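Local structure of insecticyanin A form (Manduca sexta, 1Z24) at residues Ile30-Leu35 with Ile166-Ser171; Lys42-Glu47 with Asn59-Asn64; Gly65-Met70 with Cys175-Thr180. The protein binds the bile pigment biliverdin IX gamma and, mixed with lipoprotein-bound carotenes, gives hornworms their green camouflage. All coordinates share one frame; numbering follows the deposited sequence.

Interaction 1. Residues Ile30-Leu35 with Ile166-Ser171. With BLV (biliverdin IX gamma chromophore), chain B.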
loop_
_atom_site.group_PDB
_atom_site.type_symbol
_atom_site.label_atom_id
_atom_site.label_comp_id
_atom_site.label_asym_id
_atom_site.label_seq_id
_atom_site.Cartn_x
_atom_site.Cartn_y
_atom_site.Cartn_z
ATOM N N ILE A 30 25.107 1.146 -4.241
ATOM C CA ILE A 30 25.424 -0.258 -4.254
ATOM C C ILE A 30 24.452 -0.949 -5.129
ATOM O O ILE A 30 24.764 -1.857 -5.878
ATOM C CB ILE A 30 25.300 -0.779 -2.817
ATOM C CG1 ILE A 30 26.345 -0.142 -1.945
ATOM C CG2 ILE A 30 25.494 -2.276 -2.776
ATOM C CD1 ILE A 30 27.725 -0.323 -2.517
ATOM N N ALA A 31 23.225 -0.523 -5.044
ATOM C CA ALA A 31 22.234 -1.171 -5.892
ATOM C C ALA A 31 21.046 -0.277 -6.011
ATOM O O ALA A 31 20.869 0.626 -5.173
ATOM C CB ALA A 31 21.738 -2.474 -5.320
ATOM N N LYS A 32 20.220 -0.517 -7.028
ATOM C CA LYS A 32 19.014 0.310 -7.178
ATOM C C LYS A 32 17.930 -0.476 -7.886
ATOM O O LYS A 32 18.254 -1.513 -8.432
ATOM C CB LYS A 32 19.301 1.502 -8.151
ATOM C CG LYS A 32 19.808 1.035 -9.539
ATOM C CD LYS A 32 19.876 2.132 -10.597
ATOM C CE LYS A 32 20.638 1.707 -11.886
ATOM N NZ LYS A 32 22.060 1.587 -11.583
ATOM N N LEU A 33 16.667 0.028 -7.866
ATOM C CA LEU A 33 15.617 -0.594 -8.618
ATOM C C LEU A 33 15.809 0.070 -10.014
ATOM O O LEU A 33 16.393 1.186 -10.029
ATOM C CB LEU A 33 14.219 -0.254 -8.106
ATOM C CG LEU A 33 13.850 -0.889 -6.753
ATOM C CD1 LEU A 33 12.379 -0.639 -6.456
ATOM C CD2 LEU A 33 14.104 -2.361 -6.685
ATOM N N PRO A 34 15.420 -0.558 -11.123
ATOM C CA PRO A 34 15.613 0.072 -12.405
ATOM C C PRO A 34 15.018 1.481 -12.488
ATOM O O PRO A 34 13.956 1.729 -11.907
ATOM C CB PRO A 34 14.740 -0.709 -13.366
ATOM C CG PRO A 34 14.426 -2.008 -12.734
ATOM C CD PRO A 34 14.736 -1.845 -11.282
ATOM N N LEU A 35 15.815 2.382 -13.063
ATOM C CA LEU A 35 15.488 3.810 -13.234
ATOM C C LEU A 35 16.048 4.250 -14.578
ATOM O O LEU A 35 17.282 4.276 -14.726
ATOM C CB LEU A 35 15.971 4.650 -12.036
ATOM C CG LEU A 35 15.790 6.178 -12.215
ATOM C CD1 LEU A 35 14.319 6.524 -12.566
ATOM C CD2 LEU A 35 16.252 6.927 -10.951
ATOM N N ILE A 166 19.259 -4.106 -8.464
ATOM C CA ILE A 166 20.295 -4.361 -9.433
ATOM C C ILE A 166 21.576 -3.749 -8.916
ATOM O O ILE A 166 21.611 -2.548 -8.670
ATOM C CB ILE A 166 19.941 -3.742 -10.755
ATOM C CG1 ILE A 166 18.789 -4.520 -11.406
ATOM C CG2 ILE A 166 21.170 -3.874 -11.640
ATOM C CD1 ILE A 166 18.010 -3.545 -12.278
ATOM N N SER A 167 22.626 -4.571 -8.764
ATOM C CA SER A 167 23.925 -4.134 -8.225
ATOM C C SER A 167 24.717 -3.260 -9.144
ATOM O O SER A 167 24.708 -3.521 -10.345
ATOM C CB SER A 167 24.676 -5.357 -7.814
ATOM O OG SER A 167 24.268 -5.746 -6.502
ATOM N N ASN A 168 25.359 -2.217 -8.605
ATOM C CA ASN A 168 26.174 -1.303 -9.406
ATOM C C ASN A 168 27.648 -1.793 -9.409
ATOM O O ASN A 168 27.993 -2.763 -8.771
ATOM C CB ASN A 168 26.138 0.133 -8.971
ATOM C CG ASN A 168 26.367 0.985 -10.191
ATOM O OD1 ASN A 168 27.234 0.716 -11.043
ATOM N ND2 ASN A 168 25.550 1.994 -10.298
ATOM N N ASP A 169 28.534 -1.150 -10.107
ATOM C CA ASP A 169 29.879 -1.648 -10.111
ATOM C C ASP A 169 30.823 -0.536 -9.879
ATOM O O ASP A 169 30.726 0.541 -10.471
ATOM C CB ASP A 169 30.083 -2.427 -11.454
ATOM C CG ASP A 169 31.491 -2.901 -11.870
ATOM O OD1 ASP A 169 31.761 -3.182 -13.025
ATOM O OD2 ASP A 169 32.405 -2.909 -10.929
ATOM N N PHE A 170 31.726 -0.840 -8.978
ATOM C CA PHE A 170 32.746 0.091 -8.565
ATOM C C PHE A 170 34.188 -0.400 -8.824
ATOM O O PHE A 170 35.120 0.029 -8.159
ATOM C CB PHE A 170 32.542 0.463 -7.053
ATOM C CG PHE A 170 31.228 1.218 -6.935
ATOM C CD1 PHE A 170 31.175 2.600 -7.123
ATOM C CD2 PHE A 170 30.044 0.505 -6.708
ATOM C CE1 PHE A 170 29.951 3.270 -7.077
ATOM C CE2 PHE A 170 28.806 1.152 -6.643
ATOM C CZ PHE A 170 28.783 2.537 -6.838
ATOM N N SER A 171 34.400 -1.292 -9.776
ATOM C CA SER A 171 35.750 -1.748 -10.059
ATOM C C SER A 171 36.537 -0.586 -10.655
ATOM O O SER A 171 35.942 0.433 -11.117
ATOM C CB SER A 171 35.716 -2.947 -10.970
ATOM O OG SER A 171 35.373 -2.466 -12.232
HETATM N NA BLV B . 16.757 10.273 -9.502
HETATM C C1A BLV B . 15.604 10.450 -10.191
HETATM C C2A BLV B . 14.454 10.716 -9.342
HETATM C C3A BLV B . 14.938 10.713 -8.068
HETATM C C4A BLV B . 16.380 10.424 -8.184
HETATM C CMA BLV B . 14.175 10.872 -6.698
HETATM O OA BLV B . 15.557 10.400 -11.401
HETATM C CAA BLV B . 13.060 10.887 -9.793
HETATM C CBA BLV B . 12.620 9.482 -10.084
HETATM C CGA BLV B . 11.250 9.528 -10.758
HETATM O O1A BLV B . 10.239 9.277 -10.161
HETATM O O2A BLV B . 11.184 9.857 -11.900
HETATM C CHB BLV B . 17.216 10.299 -7.076
HETATM N NB BLV B . 19.405 9.909 -8.092
HETATM C C1B BLV B . 18.526 9.852 -7.032
HETATM C C2B BLV B . 19.163 9.302 -5.862
HETATM C C3B BLV B . 20.416 9.029 -6.229
HETATM C C4B BLV B . 20.559 9.400 -7.642
HETATM C CMB BLV B . 18.525 9.100 -4.496
HETATM C CAB BLV B . 21.481 8.428 -5.362
HETATM C CBB BLV B . 22.248 7.488 -6.004
HETATM C CHC BLV B . 21.764 9.297 -8.350
HETATM N NC BLV B . 21.320 9.966 -10.636
HETATM C C1C BLV B . 22.146 9.719 -9.591
HETATM C C2C BLV B . 23.555 9.917 -9.965
HETATM C C3C BLV B . 23.652 10.328 -11.231
HETATM C C4C BLV B . 22.200 10.363 -11.675
HETATM C CMC BLV B . 24.669 9.793 -9.036
HETATM C CAC BLV B . 24.830 10.673 -12.163
HETATM C CBC BLV B . 24.659 11.513 -13.212
HETATM C CHD BLV B . 21.757 10.654 -13.013
HETATM N ND BLV B . 19.636 11.800 -12.468
HETATM C C1D BLV B . 20.609 11.321 -13.392
HETATM C C2D BLV B . 20.207 11.685 -14.786
HETATM C C3D BLV B . 19.016 12.369 -14.706
HETATM C C4D BLV B . 18.706 12.428 -13.288
HETATM C CMD BLV B . 20.921 11.364 -16.064
HETATM O OD BLV B . 17.725 12.983 -12.856
HETATM C CAD BLV B . 18.242 12.941 -15.827
HETATM C CBD BLV B . 18.490 14.437 -15.854
HETATM C CGD BLV B . 17.536 15.157 -16.876
HETATM O O1D BLV B . 17.911 15.376 -17.983
HETATM O O2D BLV B . 16.402 15.476 -16.570
#

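Interaction 2. Residues Lys42-Glu47 with Asn59-Asn64. With BLV (biliverdin IX gamma chromophore), chain B.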
loop_
_atom_site.group_PDB
_atom_site.type_symbol
_atom_site.label_atom_id
_atom_site.label_comp_id
_atom_site.label_asym_id
_atom_site.label_seq_id
_atom_site.Cartn_x
_atom_site.Cartn_y
_atom_site.Cartn_z
ATOM N N LYS A 42 27.681 3.611 -14.393
ATOM C CA LYS A 42 28.267 2.694 -13.449
ATOM C C LYS A 42 29.093 3.531 -12.556
ATOM O O LYS A 42 29.233 4.699 -12.909
ATOM C CB LYS A 42 29.111 1.650 -14.119
ATOM C CG LYS A 42 28.290 1.101 -15.255
ATOM C CD LYS A 42 28.039 -0.398 -15.183
ATOM C CE LYS A 42 29.108 -1.131 -16.018
ATOM N NZ LYS A 42 28.773 -1.336 -17.445
ATOM N N CYS A 43 29.577 2.936 -11.461
ATOM C CA CYS A 43 30.374 3.676 -10.534
ATOM C C CYS A 43 29.595 4.906 -10.139
ATOM O O CYS A 43 30.150 5.980 -10.034
ATOM C CB CYS A 43 31.657 4.131 -11.243
ATOM S SG CYS A 43 32.846 4.859 -10.125
ATOM N N THR A 44 28.288 4.729 -9.963
ATOM C CA THR A 44 27.392 5.816 -9.588
ATOM C C THR A 44 27.539 6.300 -8.145
ATOM O O THR A 44 27.370 5.540 -7.204
ATOM C CB THR A 44 25.972 5.338 -9.761
ATOM O OG1 THR A 44 25.933 4.887 -11.031
ATOM C CG2 THR A 44 24.973 6.506 -9.639
ATOM N N ILE A 45 27.836 7.591 -7.984
ATOM C CA ILE A 45 27.997 8.140 -6.669
ATOM C C ILE A 45 27.337 9.506 -6.562
ATOM O O ILE A 45 27.427 10.364 -7.436
ATOM C CB ILE A 45 29.481 8.333 -6.490
ATOM C CG1 ILE A 45 30.229 7.052 -6.836
ATOM C CG2 ILE A 45 29.811 8.914 -5.100
ATOM C CD1 ILE A 45 31.733 7.219 -6.688
ATOM N N ALA A 46 26.661 9.722 -5.472
ATOM C CA ALA A 46 26.011 10.998 -5.229
ATOM C C ALA A 46 26.748 11.642 -4.076
ATOM O O ALA A 46 26.860 11.028 -3.004
ATOM C CB ALA A 46 24.536 10.813 -4.847
ATOM N N GLU A 47 27.267 12.860 -4.260
ATOM C CA GLU A 47 27.982 13.523 -3.182
ATOM C C GLU A 47 27.271 14.777 -2.762
ATOM O O GLU A 47 27.048 15.662 -3.586
ATOM C CB GLU A 47 29.333 13.965 -3.650
ATOM C CG GLU A 47 30.229 14.557 -2.528
ATOM C CD GLU A 47 31.531 15.155 -3.093
ATOM O OE1 GLU A 47 31.928 16.279 -2.825
ATOM O OE2 GLU A 47 32.171 14.354 -3.931
ATOM N N ASN A 59 26.440 14.818 -8.633
ATOM C CA ASN A 59 26.164 13.449 -8.982
ATOM C C ASN A 59 26.974 13.041 -10.206
ATOM O O ASN A 59 27.130 13.802 -11.180
ATOM C CB ASN A 59 24.702 13.277 -9.465
ATOM C CG ASN A 59 23.582 13.165 -8.442
ATOM O OD1 ASN A 59 23.797 12.788 -7.242
ATOM N ND2 ASN A 59 22.324 13.533 -8.942
ATOM N N SER A 60 27.466 11.818 -10.187
ATOM C CA SER A 60 28.206 11.348 -11.302
ATOM C C SER A 60 28.185 9.862 -11.482
ATOM O O SER A 60 27.973 9.074 -10.576
ATOM C CB SER A 60 29.681 11.792 -11.264
ATOM O OG SER A 60 30.475 10.998 -10.372
ATOM N N PHE A 61 28.461 9.508 -12.707
ATOM C CA PHE A 61 28.557 8.146 -13.123
ATOM C C PHE A 61 29.376 8.095 -14.386
ATOM O O PHE A 61 29.704 9.126 -14.986
ATOM C CB PHE A 61 27.293 7.331 -13.137
ATOM C CG PHE A 61 26.192 7.797 -14.050
ATOM C CD1 PHE A 61 26.430 8.467 -15.264
ATOM C CD2 PHE A 61 24.871 7.505 -13.705
ATOM C CE1 PHE A 61 25.387 8.851 -16.109
ATOM C CE2 PHE A 61 23.812 7.865 -14.552
ATOM C CZ PHE A 61 24.059 8.547 -15.759
ATOM N N VAL A 62 29.688 6.903 -14.774
ATOM C CA VAL A 62 30.472 6.673 -15.958
ATOM C C VAL A 62 29.753 5.803 -17.014
ATOM O O VAL A 62 29.232 4.700 -16.745
ATOM C CB VAL A 62 31.864 6.041 -15.590
ATOM C CG1 VAL A 62 32.749 5.851 -16.819
ATOM C CG2 VAL A 62 32.665 6.881 -14.579
ATOM N N SER A 63 29.755 6.312 -18.247
ATOM C CA SER A 63 29.176 5.633 -19.390
ATOM C C SER A 63 30.247 5.680 -20.461
ATOM O O SER A 63 30.695 6.766 -20.821
ATOM C CB SER A 63 27.829 6.223 -19.871
ATOM O OG SER A 63 27.089 6.528 -18.687
ATOM N N ASN A 64 30.681 4.509 -20.913
ATOM C CA ASN A 64 31.689 4.360 -21.954
ATOM C C ASN A 64 32.873 5.275 -21.873
ATOM O O ASN A 64 33.192 5.942 -22.849
ATOM C CB ASN A 64 31.100 4.541 -23.373
ATOM C CG ASN A 64 29.843 3.705 -23.549
ATOM O OD1 ASN A 64 28.661 4.182 -23.703
ATOM N ND2 ASN A 64 30.130 2.409 -23.499
HETATM N NA BLV B . 16.757 10.273 -9.502
HETATM C C1A BLV B . 15.604 10.450 -10.191
HETATM C C2A BLV B . 14.454 10.716 -9.342
HETATM C C3A BLV B . 14.938 10.713 -8.068
HETATM C C4A BLV B . 16.380 10.424 -8.184
HETATM C CMA BLV B . 14.175 10.872 -6.698
HETATM O OA BLV B . 15.557 10.400 -11.401
HETATM C CAA BLV B . 13.060 10.887 -9.793
HETATM C CBA BLV B . 12.620 9.482 -10.084
HETATM C CGA BLV B . 11.250 9.528 -10.758
HETATM O O1A BLV B . 10.239 9.277 -10.161
HETATM O O2A BLV B . 11.184 9.857 -11.900
HETATM C CHB BLV B . 17.216 10.299 -7.076
HETATM N NB BLV B . 19.405 9.909 -8.092
HETATM C C1B BLV B . 18.526 9.852 -7.032
HETATM C C2B BLV B . 19.163 9.302 -5.862
HETATM C C3B BLV B . 20.416 9.029 -6.229
HETATM C C4B BLV B . 20.559 9.400 -7.642
HETATM C CMB BLV B . 18.525 9.100 -4.496
HETATM C CAB BLV B . 21.481 8.428 -5.362
HETATM C CBB BLV B . 22.248 7.488 -6.004
HETATM C CHC BLV B . 21.764 9.297 -8.350
HETATM N NC BLV B . 21.320 9.966 -10.636
HETATM C C1C BLV B . 22.146 9.719 -9.591
HETATM C C2C BLV B . 23.555 9.917 -9.965
HETATM C C3C BLV B . 23.652 10.328 -11.231
HETATM C C4C BLV B . 22.200 10.363 -11.675
HETATM C CMC BLV B . 24.669 9.793 -9.036
HETATM C CAC BLV B . 24.830 10.673 -12.163
HETATM C CBC BLV B . 24.659 11.513 -13.212
HETATM C CHD BLV B . 21.757 10.654 -13.013
HETATM N ND BLV B . 19.636 11.800 -12.468
HETATM C C1D BLV B . 20.609 11.321 -13.392
HETATM C C2D BLV B . 20.207 11.685 -14.786
HETATM C C3D BLV B . 19.016 12.369 -14.706
HETATM C C4D BLV B . 18.706 12.428 -13.288
HETATM C CMD BLV B . 20.921 11.364 -16.064
HETATM O OD BLV B . 17.725 12.983 -12.856
HETATM C CAD BLV B . 18.242 12.941 -15.827
HETATM C CBD BLV B . 18.490 14.437 -15.854
HETATM C CGD BLV B . 17.536 15.157 -16.876
HETATM O O1D BLV B . 17.911 15.376 -17.983
HETATM O O2D BLV B . 16.402 15.476 -16.570
#

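Interaction 3. Residues Gly65-Met70 with Cys175-Thr180. With BLV (biliverdin IX gamma chromophore), chain B.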
loop_
_atom_site.group_PDB
_atom_site.type_symbol
_atom_site.label_atom_id
_atom_site.label_comp_id
_atom_site.label_asym_id
_atom_site.label_seq_id
_atom_site.Cartn_x
_atom_site.Cartn_y
_atom_site.Cartn_z
ATOM N N GLY A 65 33.529 5.294 -20.730
ATOM C CA GLY A 65 34.704 6.120 -20.586
ATOM C C GLY A 65 34.444 7.562 -20.309
ATOM O O GLY A 65 35.362 8.353 -20.139
ATOM N N VAL A 66 33.194 7.901 -20.257
ATOM C CA VAL A 66 32.888 9.278 -19.987
ATOM C C VAL A 66 32.227 9.452 -18.657
ATOM O O VAL A 66 31.287 8.722 -18.285
ATOM C CB VAL A 66 31.883 9.780 -20.976
ATOM C CG1 VAL A 66 31.651 11.262 -20.627
ATOM C CG2 VAL A 66 32.553 9.539 -22.323
ATOM N N LYS A 67 32.725 10.443 -17.965
ATOM C CA LYS A 67 32.161 10.686 -16.701
ATOM C C LYS A 67 31.156 11.759 -16.811
ATOM O O LYS A 67 31.524 12.919 -16.972
ATOM C CB LYS A 67 33.156 11.117 -15.647
ATOM C CG LYS A 67 32.634 11.014 -14.220
ATOM C CD LYS A 67 32.968 12.147 -13.271
ATOM C CE LYS A 67 34.401 12.483 -12.877
ATOM N NZ LYS A 67 34.695 12.281 -11.432
ATOM N N GLU A 68 29.903 11.368 -16.684
ATOM C CA GLU A 68 28.851 12.359 -16.725
ATOM C C GLU A 68 28.450 12.801 -15.324
ATOM O O GLU A 68 28.306 11.995 -14.357
ATOM C CB GLU A 68 27.648 11.901 -17.513
ATOM C CG GLU A 68 28.065 11.519 -18.906
ATOM C CD GLU A 68 26.923 10.866 -19.630
ATOM O OE1 GLU A 68 25.801 10.810 -19.171
ATOM O OE2 GLU A 68 27.251 10.354 -20.773
ATOM N N TYR A 69 28.252 14.124 -15.213
ATOM C CA TYR A 69 27.879 14.614 -13.922
ATOM C C TYR A 69 26.834 15.708 -13.941
ATOM O O TYR A 69 26.514 16.274 -14.991
ATOM C CB TYR A 69 29.132 15.013 -13.176
ATOM C CG TYR A 69 29.796 16.138 -13.858
ATOM C CD1 TYR A 69 29.560 17.416 -13.344
ATOM C CD2 TYR A 69 30.643 15.937 -14.962
ATOM C CE1 TYR A 69 30.182 18.521 -13.931
ATOM C CE2 TYR A 69 31.281 17.030 -15.564
ATOM C CZ TYR A 69 31.034 18.309 -15.029
ATOM O OH TYR A 69 31.618 19.429 -15.568
ATOM N N MET A 70 26.296 15.980 -12.748
ATOM C CA MET A 70 25.269 16.994 -12.564
ATOM C C MET A 70 25.543 17.729 -11.288
ATOM O O MET A 70 25.871 17.109 -10.272
ATOM C CB MET A 70 23.933 16.310 -12.227
ATOM C CG MET A 70 23.414 15.391 -13.283
ATOM S SD MET A 70 22.108 14.285 -12.679
ATOM C CE MET A 70 20.645 15.286 -12.678
ATOM N N CYS A 175 34.993 2.471 -12.929
ATOM C CA CYS A 175 35.045 3.870 -12.628
ATOM C C CYS A 175 35.984 4.689 -13.458
ATOM O O CYS A 175 36.078 5.909 -13.296
ATOM C CB CYS A 175 35.538 3.988 -11.184
ATOM S SG CYS A 175 34.278 3.435 -10.035
ATOM N N GLN A 176 36.693 4.022 -14.327
ATOM C CA GLN A 176 37.658 4.711 -15.152
ATOM C C GLN A 176 37.031 5.588 -16.200
ATOM O O GLN A 176 36.040 5.201 -16.829
ATOM C CB GLN A 176 38.289 3.569 -15.944
ATOM C CG GLN A 176 39.595 3.726 -16.748
ATOM C CD GLN A 176 40.164 2.275 -16.709
ATOM O OE1 GLN A 176 41.036 1.922 -15.859
ATOM N NE2 GLN A 176 39.595 1.365 -17.543
ATOM N N TYR A 177 37.615 6.757 -16.408
ATOM C CA TYR A 177 37.082 7.619 -17.442
ATOM C C TYR A 177 38.171 8.439 -18.095
ATOM O O TYR A 177 39.088 8.888 -17.434
ATOM C CB TYR A 177 35.950 8.529 -17.050
ATOM C CG TYR A 177 36.390 9.415 -15.933
ATOM C CD1 TYR A 177 36.904 10.696 -16.188
ATOM C CD2 TYR A 177 36.277 8.948 -14.617
ATOM C CE1 TYR A 177 37.283 11.511 -15.122
ATOM C CE2 TYR A 177 36.644 9.760 -13.545
ATOM C CZ TYR A 177 37.156 11.033 -13.812
ATOM O OH TYR A 177 37.529 11.806 -12.759
ATOM N N SER A 178 38.064 8.640 -19.401
ATOM C CA SER A 178 39.055 9.421 -20.112
ATOM C C SER A 178 38.588 10.853 -20.196
ATOM O O SER A 178 39.381 11.782 -20.305
ATOM C CB SER A 178 39.233 8.894 -21.502
ATOM O OG SER A 178 37.971 9.033 -22.159
ATOM N N THR A 179 37.278 11.045 -20.130
ATOM C CA THR A 179 36.770 12.394 -20.206
ATOM C C THR A 179 35.485 12.578 -19.434
ATOM O O THR A 179 34.854 11.576 -19.089
ATOM C CB THR A 179 36.579 12.772 -21.676
ATOM O OG1 THR A 179 36.393 14.176 -21.789
ATOM C CG2 THR A 179 35.395 11.981 -22.208
ATOM N N THR A 180 35.132 13.878 -19.201
ATOM C CA THR A 180 33.939 14.325 -18.480
ATOM C C THR A 180 32.873 15.095 -19.256
ATOM O O THR A 180 33.034 15.569 -20.368
ATOM C CB THR A 180 34.275 15.057 -17.248
ATOM O OG1 THR A 180 34.467 16.384 -17.553
ATOM C CG2 THR A 180 35.510 14.452 -16.676
HETATM N NA BLV B . 16.757 10.273 -9.502
HETATM C C1A BLV B . 15.604 10.450 -10.191
HETATM C C2A BLV B . 14.454 10.716 -9.342
HETATM C C3A BLV B . 14.938 10.713 -8.068
HETATM C C4A BLV B . 16.380 10.424 -8.184
HETATM C CMA BLV B . 14.175 10.872 -6.698
HETATM O OA BLV B . 15.557 10.400 -11.401
HETATM C CAA BLV B . 13.060 10.887 -9.793
HETATM C CBA BLV B . 12.620 9.482 -10.084
HETATM C CGA BLV B . 11.250 9.528 -10.758
HETATM O O1A BLV B . 10.239 9.277 -10.161
HETATM O O2A BLV B . 11.184 9.857 -11.900
HETATM C CHB BLV B . 17.216 10.299 -7.076
HETATM N NB BLV B . 19.405 9.909 -8.092
HETATM C C1B BLV B . 18.526 9.852 -7.032
HETATM C C2B BLV B . 19.163 9.302 -5.862
HETATM C C3B BLV B . 20.416 9.029 -6.229
HETATM C C4B BLV B . 20.559 9.400 -7.642
HETATM C CMB BLV B . 18.525 9.100 -4.496
HETATM C CAB BLV B . 21.481 8.428 -5.362
HETATM C CBB BLV B . 22.248 7.488 -6.004
HETATM C CHC BLV B . 21.764 9.297 -8.350
HETATM N NC BLV B . 21.320 9.966 -10.636
HETATM C C1C BLV B . 22.146 9.719 -9.591
HETATM C C2C BLV B . 23.555 9.917 -9.965
HETATM C C3C BLV B . 23.652 10.328 -11.231
HETATM C C4C BLV B . 22.200 10.363 -11.675
HETATM C CMC BLV B . 24.669 9.793 -9.036
HETATM C CAC BLV B . 24.830 10.673 -12.163
HETATM C CBC BLV B . 24.659 11.513 -13.212
HETATM C CHD BLV B . 21.757 10.654 -13.013
HETATM N ND BLV B . 19.636 11.800 -12.468
HETATM C C1D BLV B . 20.609 11.321 -13.392
HETATM C C2D BLV B . 20.207 11.685 -14.786
HETATM C C3D BLV B . 19.016 12.369 -14.706
HETATM C C4D BLV B . 18.706 12.428 -13.288
HETATM C CMD BLV B . 20.921 11.364 -16.064
HETATM O OD BLV B . 17.725 12.983 -12.856
HETATM C CAD BLV B . 18.242 12.941 -15.827
HETATM C CBD BLV B . 18.490 14.437 -15.854
HETATM C CGD BLV B . 17.536 15.157 -16.876
HETATM O O1D BLV B . 17.911 15.376 -17.983
HETATM O O2D BLV B . 16.402 15.476 -16.570
#

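Interaction 1. Residues Ile30-Leu35 with Ile166-Ser171
Ile166 lays its CD1 methyl over one side of the Pro34 ring, 3.8 Å from Pro34 CD, the two side chains meeting at about a right angle. Its CG1 branch lies beside its own backbone N (chi1 -71°) and carries CD1 along to the proline, whose stiff ring makes a firm apolar seat where strand 25-32 gives way to loop. Next to this patch the backbones pair antiparallel. Lys32 N donates to Ile166 O at 3.0 Å, and Ile166 N returns a bond to Lys32 O at 2.8 Å. At the next pair, a non-hydrogen-bonded one, Ala31 faces Ser167, and the small methyl of Ala31 lies by Ile166 O. Farther on, Asn168 N reaches Ile30 O at 2.8 Å, nearly straight, and Phe170 brings CE2 near Ile30 CA. Short strand 166-167 thus adds to the first long barrel strand, as the short strand after the long helix pairs with the first strand in lipocalins; on the other side, Ile30 and Ala31 form a classic bulge against Ile134. Leu35 turns into the pigment pocket, its CD2 3.6 Å from biliverdin OA. Lys32 NZ and Asn168 ND2 lie 3.7 Å apart, two donors drawn together by Glu29, which forms a salt bridge with the lysine and a hydrogen bond with the amide. The buried lysine is therefore probably kept charged by that carboxylate, with the neutral asparagine sharing it at little electrostatic cost.

Interaction 2. Residues Lys42-Glu47 with Asn59-Asn64
Thr44 and Phe61 lie side by side and point the same way, into the barrel, with Thr44 OG1 at the edge of the Phe61 ring and 3.5 Å from Phe61 CB. Their ends close on biliverdin. Thr44 CG2 touches the pigment methyl CMC at 3.4 Å, while one face of the Phe61 ring takes the vinyl carbon CAC, 3.5 Å from Phe61 CD2. The ring's CG sits between its own backbone N and carbonyl carbon (chi1 61°), which turns the ring away from strand 44-47 and lets its face meet the vinyl group. Threonine fits here because its methyl can serve the pigment while its hydroxyl, near the ring edge, has a weak hydrogen bond with Asn168 ND2. Asn59 completes the wall: its CB lies 3.5 Å from CMC, and its OD1 rests on the methyl of Ala46, a small residue whose CB also lies 3.9 Å from biliverdin CAB.

The two strands form the hairpin 44-50 and 55-63 of the lipocalin barrel, and their alternation sends Thr44, Ala46, Asn59 and Phe61 inward while Ile45 and Ser60 face the other way. Ile45 and Ser60 are a hydrogen-bonded pair, Ile45 N giving to Ser60 O at 3.0 Å with an angle of 169° at the hydrogen. Between this pair and Lys42-Val62 the register slips by one residue, a beta bulge at the disulfide-bonded Cys43.

Beyond the bulge Cys43 and Val62 remain buried, and Lys42 and Val62 still exchange two backbone bonds, the straighter being Val62 N to Lys42 O at 2.9 Å. The loose side is the lysine chain itself, which faces solvent, as suits its charge, and whose aliphatic part comes no closer than 4.0 Å to Val62 O.

Interaction 3. Residues Gly65-Met70 with Cys175-Thr180
Lys67 passes over one face of the Tyr177 ring, its CB 3.8 Å from the ring centroid in a CH-pi contact. The lysine chain leaves with CG anti to the backbone N (chi1 -164°) and then bends repeatedly, so that it follows the ring to its far end, where NZ makes a weak hydrogen bond to Tyr177 OH. A long chain, apolar along its length and charged at its tip, suits a phenol at the surface. On the other side of the sheet Val66 CG2 meets Thr179 CG2 at 3.7 Å, two beta-branched side chains lying alongside. The edge of the Tyr69 ring faces Thr180, with CE2 3.8 Å from Thr180 OG1.

These side chains are set in place by parallel pairing of Val66 with Thr179 and Lys67 with Thr180. Lys67 N gives a nearly straight bond to Thr179 O (2.7 Å). At the entry to the pairing Gly65 O takes Ser178 N at 2.8 Å, with weak additional bonds from Ser178 OG and Thr179 N. Glycine is apt there, since at these backbone angles (phi 81°) a CB would press on the carbonyl O of the preceding residue.

Further along the strand, Met70 turns to the pigment, its SD 3.4 Å from biliverdin C1D and its CE 3.5 Å from C4D. With an alanine here, ring D of the pigment would probably lose the sulfur and methyl packed on it, opening a gap and leaving the ring freer to tilt.

Strand 66-76 runs antiparallel to both 55-63 and 88-94, with Met70 against Asn59 of the former and Phe92 and Phe94 of the latter, while strand 179-182, whose Thr179 and Thr180 are exposed, joins it in parallel.

In the fold
All three contacts belong to one curled sheet and touch biliverdin unequally: interaction 2 supplies much of a wall, interaction 1 a leucine, interaction 3 chiefly a methionine. Interactions 2 and 3, centres about 8 Å apart, are joined by the disulfide Cys43 SG to Cys175 SG (2.0 Å) and by the probable bond of Met70 N to Asn59 O (2.8 Å). Interaction 1 lies about 10 Å from interaction 2, centre to centre, joined to it by a weak, probable hydrogen bond of Asn168 OD1 with Cys43 N (3.3 Å). Interactions 1 and 3 lie about 17 Å apart between centres: chain 166-180 meets strand 25-32 at one end and strand 66-76 at the other, with the disulfide between.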